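Local coordinates for protein N-(5'-phosphoribosyl)anthranilate isomerase (PDB 5LHF) that catalyses the isomerisation of N-(5-phospho-beta-D-ribosyl)anthranilate to 1-(2-carboxyphenylamino)-1-deoxy-D-ribulose 5-phosphate, the third step of tryptophan biosynthesis from chorismate, at residues K7-K12 and G28-S33. Numbering follows the deposited sequence.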
loop_
_atom_site.group_PDB
_atom_site.type_symbol
_atom_site.label_atom_id
_atom_site.label_comp_id
_atom_site.label_asym_id
_atom_site.label_seq_id
_atom_site.Cartn_x
_atom_site.Cartn_y
_atom_site.Cartn_z
ATOM N N LYS A 7 5.550 4.830 2.195
ATOM C CA LYS A 7 5.441 3.507 2.791
ATOM C C LYS A 7 6.328 2.561 1.997
ATOM O O LYS A 7 6.271 2.554 0.764
ATOM C CB LYS A 7 3.992 3.024 2.797
ATOM C CG LYS A 7 3.823 1.576 3.266
ATOM C CD LYS A 7 2.336 1.232 3.504
ATOM C CE LYS A 7 2.120 -0.275 3.615
ATOM N NZ LYS A 7 1.985 -0.937 2.267
ATOM N N ILE A 8 7.191 1.817 2.690
ATOM C CA ILE A 8 7.995 0.772 2.058
ATOM C C ILE A 8 7.444 -0.558 2.539
ATOM O O ILE A 8 7.555 -0.904 3.726
ATOM C CB ILE A 8 9.494 0.897 2.373
ATOM C CG1 ILE A 8 10.060 2.212 1.809
ATOM C CG2 ILE A 8 10.246 -0.304 1.810
ATOM C CD1 ILE A 8 11.485 2.530 2.266
ATOM N N CYS A 9 6.864 -1.310 1.622
ATOM C CA CYS A 9 6.067 -2.477 1.977
ATOM C C CYS A 9 6.897 -3.748 1.839
ATOM O O CYS A 9 7.903 -3.788 1.124
ATOM C CB CYS A 9 4.823 -2.568 1.090
ATOM S SG CYS A 9 3.646 -3.846 1.626
ATOM N N GLY A 10 6.475 -4.786 2.562
ATOM C CA GLY A 10 7.019 -6.115 2.360
ATOM C C GLY A 10 8.288 -6.451 3.124
ATOM O O GLY A 10 9.164 -7.136 2.586
ATOM N N VAL A 11 8.426 -5.996 4.356
ATOM C CA VAL A 11 9.604 -6.383 5.126
ATOM C C VAL A 11 9.410 -7.802 5.636
ATOM O O VAL A 11 8.314 -8.182 6.077
ATOM C CB VAL A 11 9.885 -5.393 6.274
ATOM C CG1 VAL A 11 10.322 -4.042 5.712
ATOM C CG2 VAL A 11 8.648 -5.236 7.171
ATOM N N LYS A 12 10.480 -8.602 5.547
ATOM C CA LYS A 12 10.461 -9.994 5.975
ATOM C C LYS A 12 11.328 -10.262 7.194
ATOM O O LYS A 12 11.147 -11.295 7.845
ATOM C CB LYS A 12 10.926 -10.915 4.838
ATOM C CG LYS A 12 10.112 -10.778 3.565
ATOM C CD LYS A 12 9.699 -12.132 3.039
ATOM C CE LYS A 12 10.814 -12.793 2.293
ATOM N NZ LYS A 12 10.385 -14.065 1.659
ATOM N N GLY A 28 5.047 -2.401 5.973
ATOM C CA GLY A 28 4.021 -3.424 5.871
ATOM C C GLY A 28 4.639 -4.799 5.870
ATOM O O GLY A 28 5.748 -4.994 5.364
ATOM N N VAL A 29 3.910 -5.765 6.436
ATOM C CA VAL A 29 4.336 -7.158 6.424
ATOM C C VAL A 29 3.213 -7.999 5.824
ATOM O O VAL A 29 2.046 -7.846 6.200
ATOM C CB VAL A 29 4.741 -7.646 7.835
ATOM C CG1 VAL A 29 3.580 -7.498 8.840
ATOM C CG2 VAL A 29 5.170 -9.093 7.760
ATOM N N VAL A 30 3.560 -8.870 4.872
ATOM C CA VAL A 30 2.568 -9.574 4.062
ATOM C C VAL A 30 2.311 -10.957 4.653
ATOM O O VAL A 30 3.251 -11.699 4.957
ATOM C CB VAL A 30 3.025 -9.682 2.595
ATOM C CG1 VAL A 30 2.005 -10.496 1.770
ATOM C CG2 VAL A 30 3.249 -8.278 1.999
ATOM N N VAL A 31 1.034 -11.300 4.822
ATOM C CA VAL A 31 0.632 -12.612 5.319
ATOM C C VAL A 31 -0.493 -13.148 4.446
ATOM O O VAL A 31 -1.231 -12.392 3.810
ATOM C CB VAL A 31 0.173 -12.579 6.801
ATOM C CG1 VAL A 31 1.308 -12.147 7.734
ATOM C CG2 VAL A 31 -1.078 -11.695 6.981
ATOM N N ASN A 32 -0.632 -14.475 4.446
ATOM C CA ASN A 32 -1.767 -15.158 3.825
ATOM C C ASN A 32 -2.127 -14.537 2.472
ATOM O O ASN A 32 -3.256 -14.109 2.233
ATOM C CB ASN A 32 -2.981 -15.165 4.771
ATOM C CG ASN A 32 -2.719 -15.938 6.075
ATOM O OD1 ASN A 32 -1.931 -16.878 6.103
ATOM N ND2 ASN A 32 -3.401 -15.550 7.150
ATOM N N SER A 33 -1.126 -14.460 1.590
ATOM C CA SER A 33 -1.289 -13.881 0.261
ATOM C C SER A 33 -0.352 -14.580 -0.712
ATOM O O SER A 33 0.685 -15.127 -0.323
ATOM C CB SER A 33 -0.969 -12.373 0.235
ATOM O OG SER A 33 -1.718 -11.647 1.195
HETATM O O HOH W 1 6.370 -9.004 4.116
#
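Gly10 and Val11 meet Gly28 in a backbone hydrogen-bonded contact at the C-terminal ends of two adjacent parallel strands of the TIM barrel, which helix 14-20 links into its first beta-alpha-beta unit. Gly28 O is a bifurcated acceptor of two backbone N-H groups: Val11 N, 3.0 Å away, lies nearly in line with the carbonyl (C=O...N 169°), whereas Gly10 N, at 2.9 Å, sits above the carbonyl plane and gives a more bent bond. This pairing follows the turn of the chain at Gly10, whose positive phi (86°) suits glycine. Glycine also suits position 28: having no side chain, it leaves room on this face for Cys9 SG and the Lys7 chain. Lys7, extended as far as CE, runs past this bare backbone, CE 4.3 Å from Gly28 CA, and its NZ forms a salt bridge with Asp183. On the same side, Cys9 SG loosely meets Val30 CG2. Facing the surrounding helices, the branched side chain of Val11 packs on Val20 of helix 14-20, and that of Val29 on Ala44 and Leu47 of helix 41-50. Val29 CG2 comes 3.7 Å from Val11 O because chi1 (58°) sets that methyl trans to the backbone N. One water donates to Val11 O and accepts from Val30 N, 2.9 Å from each.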